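Local coordinates for malonyl CoA-acyl carrier protein transacylase (Burkholderia pseudomallei 1710b, PDB 3EZO) that probably transfers the malonyl group from malonyl-CoA to holo-acyl carrier protein, releasing coenzyme A, at residues V149-E163 with I175-A189. Residues are numbered along the deposited sequence; the frame is centred on the assembly and turned at random.
Sequences VRAVCAEASATGVVE and IAGTKAGIEKACEIA
With chi1 at 65°, T178 tucks OG1 between its own backbone N and carbonyl carbon, and V162, at 53°, holds CG1 in the same way, which swings its CG2 inward against CD1 of I175 and CD1 of I182. The threonine illustrates how one hydroxyl can serve two parts of one chain. As N-cap of helix 179-189, its OG1 accepts from G181 N at 3.0 Å, while the same OG1 donates to V161 O at 3.2 Å, tilted from the carbonyl plane. T178 N grips V161 O more directly, at 2.8 Å, so that carbonyl is held by two donors. Next door, E163 and A176 form an antiparallel hydrogen-bonded pair, E163 N to A176 O 2.8 Å and A176 N to E163 O 2.9 Å.

Beyond the strands, helices 149-156 and 179-189 cross at 128°, their axes 8.5 Å apart. Small residues permit this closeness: A156 is a knob among G181, K184, A185 and I188, its CB 3.7 Å from A185 CB. V152 CG1 presses on A185 O, and I188 CD1 lies against E155 CG at 3.5 Å; the E155 carboxylate bridges to K192 through OE1.

Both helices cover one face of the four-stranded antiparallel sheet, joined by hairpin 162-169/172-176, in the ferredoxin-like small subdomain of the malonyltransferase fold; I175 and C186 reach strand 136-142, and on the sheet's other face A176 approaches the predicted active-site H207 while E163 bonds S209.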
loop_
_atom_site.group_PDB
_atom_site.type_symbol
_atom_site.label_atom_id
_atom_site.label_comp_id
_atom_site.label_asym_id
_atom_site.label_seq_id
_atom_site.Cartn_x
_atom_site.Cartn_y
_atom_site.Cartn_z
ATOM N N VAL A 149 -13.228 9.541 -14.394
ATOM C CA VAL A 149 -13.577 8.398 -13.599
ATOM C C VAL A 149 -14.545 8.843 -12.519
ATOM O O VAL A 149 -15.526 8.173 -12.266
ATOM C CB VAL A 149 -12.350 7.643 -13.037
ATOM C CG1 VAL A 149 -12.814 6.361 -12.226
ATOM C CG2 VAL A 149 -11.443 7.232 -14.162
ATOM N N ARG A 150 -14.321 9.994 -11.914
ATOM C CA ARG A 150 -15.268 10.479 -10.895
ATOM C C ARG A 150 -16.671 10.657 -11.468
ATOM O O ARG A 150 -17.682 10.250 -10.819
ATOM C CB ARG A 150 -14.777 11.757 -10.212
ATOM C CG ARG A 150 -13.524 11.542 -9.353
ATOM C CD ARG A 150 -13.049 12.873 -8.797
ATOM N NE ARG A 150 -11.859 12.776 -7.941
ATOM C CZ ARG A 150 -10.635 13.235 -8.243
ATOM N NH1 ARG A 150 -10.373 13.855 -9.409
ATOM N NH2 ARG A 150 -9.650 13.079 -7.348
ATOM N N ALA A 151 -16.738 11.207 -12.683
ATOM C CA ALA A 151 -18.027 11.414 -13.394
ATOM C C ALA A 151 -18.696 10.074 -13.678
ATOM O O ALA A 151 -19.887 9.903 -13.416
ATOM C CB ALA A 151 -17.836 12.232 -14.723
ATOM N N VAL A 152 -17.916 9.106 -14.169
ATOM C CA VAL A 152 -18.413 7.745 -14.356
ATOM C C VAL A 152 -19.056 7.176 -13.093
ATOM O O VAL A 152 -20.184 6.660 -13.141
ATOM C CB VAL A 152 -17.317 6.785 -14.840
ATOM C CG1 VAL A 152 -17.800 5.275 -14.725
ATOM C CG2 VAL A 152 -16.866 7.199 -16.251
ATOM N N CYS A 153 -18.374 7.318 -11.964
ATOM C CA CYS A 153 -18.888 6.823 -10.668
ATOM C C CYS A 153 -20.130 7.580 -10.203
ATOM O O CYS A 153 -21.081 6.967 -9.717
ATOM C CB CYS A 153 -17.808 6.896 -9.615
ATOM S SG CYS A 153 -16.447 5.677 -9.893
ATOM N N ALA A 154 -20.150 8.895 -10.409
ATOM C CA ALA A 154 -21.280 9.703 -10.006
ATOM C C ALA A 154 -22.523 9.265 -10.813
ATOM O O ALA A 154 -23.590 9.034 -10.274
ATOM C CB ALA A 154 -20.949 11.227 -10.161
ATOM N N GLU A 155 -22.332 9.023 -12.092
ATOM C CA GLU A 155 -23.383 8.514 -12.947
ATOM C C GLU A 155 -23.838 7.071 -12.601
ATOM O O GLU A 155 -25.054 6.801 -12.490
ATOM C CB GLU A 155 -22.874 8.615 -14.387
ATOM C CG GLU A 155 -23.902 8.329 -15.444
ATOM C CD GLU A 155 -23.334 8.531 -16.825
ATOM O OE1 GLU A 155 -22.261 9.237 -16.962
ATOM O OE2 GLU A 155 -23.966 7.969 -17.744
ATOM N N ALA A 156 -22.870 6.164 -12.436
ATOM C CA ALA A 156 -23.128 4.777 -12.062
ATOM C C ALA A 156 -23.848 4.635 -10.700
ATOM O O ALA A 156 -24.535 3.618 -10.428
ATOM C CB ALA A 156 -21.792 4.000 -12.054
ATOM N N SER A 157 -23.685 5.648 -9.838
ATOM C CA SER A 157 -24.119 5.562 -8.444
ATOM C C SER A 157 -25.623 5.420 -8.260
ATOM O O SER A 157 -26.070 4.970 -7.205
ATOM C CB SER A 157 -23.601 6.756 -7.615
ATOM O OG SER A 157 -22.244 6.499 -7.203
ATOM N N ALA A 158 -26.403 5.811 -9.264
ATOM C CA ALA A 158 -27.859 5.525 -9.253
ATOM C C ALA A 158 -28.176 4.041 -9.094
ATOM O O ALA A 158 -29.276 3.710 -8.681
ATOM C CB ALA A 158 -28.540 6.083 -10.552
ATOM N N THR A 159 -27.255 3.141 -9.482
ATOM C CA THR A 159 -27.472 1.696 -9.328
ATOM C C THR A 159 -26.909 1.137 -8.037
ATOM O O THR A 159 -27.190 -0.001 -7.692
ATOM C CB THR A 159 -26.915 0.870 -10.492
ATOM O OG1 THR A 159 -25.460 0.916 -10.497
ATOM C CG2 THR A 159 -27.440 1.381 -11.789
ATOM N N GLY A 160 -26.159 1.953 -7.305
ATOM C CA GLY A 160 -25.508 1.549 -6.062
ATOM C C GLY A 160 -24.246 2.401 -5.905
ATOM O O GLY A 160 -23.637 2.825 -6.891
ATOM N N VAL A 161 -23.840 2.630 -4.660
ATOM C CA VAL A 161 -22.641 3.442 -4.348
ATOM C C VAL A 161 -21.427 2.881 -5.050
ATOM O O VAL A 161 -21.223 1.670 -5.067
ATOM C CB VAL A 161 -22.414 3.515 -2.821
ATOM C CG1 VAL A 161 -21.080 4.089 -2.455
ATOM C CG2 VAL A 161 -23.558 4.312 -2.180
ATOM N N VAL A 162 -20.654 3.769 -5.668
ATOM C CA VAL A 162 -19.383 3.426 -6.307
ATOM C C VAL A 162 -18.567 4.676 -6.390
ATOM O O VAL A 162 -19.097 5.781 -6.684
ATOM C CB VAL A 162 -19.585 2.742 -7.722
ATOM C CG1 VAL A 162 -20.480 3.588 -8.651
ATOM C CG2 VAL A 162 -18.269 2.404 -8.361
ATOM N N GLU A 163 -17.274 4.534 -6.107
ATOM C CA GLU A 163 -16.376 5.688 -5.929
ATOM C C GLU A 163 -15.010 5.411 -6.523
ATOM O O GLU A 163 -14.619 4.262 -6.613
ATOM C CB GLU A 163 -16.178 5.986 -4.427
ATOM C CG GLU A 163 -17.451 6.459 -3.707
ATOM C CD GLU A 163 -17.383 6.292 -2.184
ATOM O OE1 GLU A 163 -16.402 5.685 -1.655
ATOM O OE2 GLU A 163 -18.333 6.774 -1.516
ATOM N N ILE A 175 -11.658 1.801 -8.778
ATOM C CA ILE A 175 -12.932 2.186 -8.143
ATOM C C ILE A 175 -13.409 1.064 -7.237
ATOM O O ILE A 175 -12.946 -0.068 -7.347
ATOM C CB ILE A 175 -14.008 2.497 -9.233
ATOM C CG1 ILE A 175 -14.414 1.234 -10.020
ATOM C CG2 ILE A 175 -13.444 3.562 -10.205
ATOM C CD1 ILE A 175 -15.679 1.405 -10.996
ATOM N N ALA A 176 -14.332 1.396 -6.354
ATOM C CA ALA A 176 -14.812 0.484 -5.332
ATOM C C ALA A 176 -16.201 0.903 -4.880
ATOM O O ALA A 176 -16.531 2.084 -4.890
ATOM C CB ALA A 176 -13.853 0.442 -4.136
ATOM N N GLY A 177 -16.998 -0.077 -4.472
ATOM C CA GLY A 177 -18.386 0.161 -3.974
ATOM C C GLY A 177 -19.222 -1.093 -4.089
ATOM O O GLY A 177 -18.693 -2.212 -3.988
ATOM N N THR A 178 -20.520 -0.924 -4.328
ATOM C CA THR A 178 -21.432 -2.044 -4.464
ATOM C C THR A 178 -21.154 -2.807 -5.741
ATOM O O THR A 178 -20.637 -2.240 -6.748
ATOM C CB THR A 178 -22.928 -1.608 -4.499
ATOM O OG1 THR A 178 -23.157 -0.821 -5.672
ATOM C CG2 THR A 178 -23.328 -0.851 -3.234
ATOM N N LYS A 179 -21.496 -4.099 -5.716
ATOM C CA LYS A 179 -21.365 -4.940 -6.932
ATOM C C LYS A 179 -22.055 -4.281 -8.128
ATOM O O LYS A 179 -21.447 -4.116 -9.173
ATOM C CB LYS A 179 -21.888 -6.386 -6.692
ATOM N N ALA A 180 -23.302 -3.846 -7.965
ATOM C CA ALA A 180 -24.037 -3.174 -9.064
ATOM C C ALA A 180 -23.382 -1.880 -9.561
ATOM O O ALA A 180 -23.322 -1.630 -10.788
ATOM C CB ALA A 180 -25.508 -2.890 -8.649
ATOM N N GLY A 181 -22.942 -1.036 -8.629
ATOM C CA GLY A 181 -22.285 0.218 -8.975
ATOM C C GLY A 181 -21.027 -0.013 -9.801
ATOM O O GLY A 181 -20.774 0.683 -10.795
ATOM N N ILE A 182 -20.220 -0.976 -9.349
ATOM C CA ILE A 182 -18.980 -1.343 -10.023
ATOM C C ILE A 182 -19.271 -1.829 -11.453
ATOM O O ILE A 182 -18.665 -1.351 -12.388
ATOM C CB ILE A 182 -18.267 -2.451 -9.217
ATOM C CG1 ILE A 182 -17.561 -1.822 -8.011
ATOM C CG2 ILE A 182 -17.359 -3.295 -10.101
ATOM C CD1 ILE A 182 -16.565 -0.830 -8.378
ATOM N N GLU A 183 -20.219 -2.752 -11.608
ATOM C CA GLU A 183 -20.650 -3.207 -12.954
ATOM C C GLU A 183 -21.089 -2.071 -13.882
ATOM O O GLU A 183 -20.593 -1.923 -15.012
ATOM C CB GLU A 183 -21.758 -4.263 -12.819
ATOM C CG GLU A 183 -21.149 -5.603 -12.575
ATOM C CD GLU A 183 -22.170 -6.699 -12.326
ATOM O OE1 GLU A 183 -23.130 -6.845 -13.130
ATOM O OE2 GLU A 183 -21.994 -7.422 -11.330
ATOM N N LYS A 184 -21.995 -1.233 -13.404
ATOM C CA LYS A 184 -22.475 -0.094 -14.211
ATOM C C LYS A 184 -21.360 0.904 -14.518
ATOM O O LYS A 184 -21.287 1.456 -15.624
ATOM C CB LYS A 184 -23.606 0.620 -13.465
ATOM C CG LYS A 184 -24.257 1.742 -14.232
ATOM C CD LYS A 184 -24.969 1.219 -15.445
ATOM C CE LYS A 184 -25.561 2.360 -16.236
ATOM N NZ LYS A 184 -26.518 3.152 -15.381
ATOM N N ALA A 185 -20.469 1.126 -13.552
ATOM C CA ALA A 185 -19.338 2.038 -13.782
ATOM C C ALA A 185 -18.430 1.484 -14.873
ATOM O O ALA A 185 -17.985 2.241 -15.737
ATOM C CB ALA A 185 -18.537 2.295 -12.482
ATOM N N CYS A 186 -18.152 0.184 -14.853
ATOM C CA CYS A 186 -17.366 -0.415 -15.967
ATOM C C CYS A 186 -18.029 -0.204 -17.346
ATOM O O CYS A 186 -17.394 0.187 -18.334
ATOM C CB CYS A 186 -17.081 -1.897 -15.707
ATOM S SG CYS A 186 -15.964 -2.127 -14.327
ATOM N N GLU A 187 -19.325 -0.427 -17.394
ATOM C CA GLU A 187 -20.100 -0.256 -18.626
ATOM C C GLU A 187 -20.037 1.191 -19.117
ATOM O O GLU A 187 -19.676 1.460 -20.270
ATOM C CB GLU A 187 -21.519 -0.658 -18.283
ATOM C CG GLU A 187 -22.474 -0.796 -19.374
ATOM C CD GLU A 187 -23.863 -0.971 -18.779
ATOM O OE1 GLU A 187 -24.054 -1.982 -18.037
ATOM O OE2 GLU A 187 -24.713 -0.061 -18.992
ATOM N N ILE A 188 -20.314 2.138 -18.224
ATOM C CA ILE A 188 -20.197 3.573 -18.562
ATOM C C ILE A 188 -18.761 3.922 -19.015
ATOM O O ILE A 188 -18.566 4.619 -20.038
ATOM C CB ILE A 188 -20.646 4.486 -17.387
ATOM C CG1 ILE A 188 -22.121 4.250 -17.056
ATOM C CG2 ILE A 188 -20.436 5.956 -17.718
ATOM C CD1 ILE A 188 -22.643 5.094 -15.939
ATOM N N ALA A 189 -17.770 3.401 -18.282
ATOM C CA ALA A 189 -16.368 3.717 -18.553
ATOM C C ALA A 189 -16.003 3.312 -19.974
ATOM O O ALA A 189 -15.371 4.086 -20.715
ATOM C CB ALA A 189 -15.467 3.047 -17.577
HETATM O O HOH W 1 -25.835 5.951 -16.950
#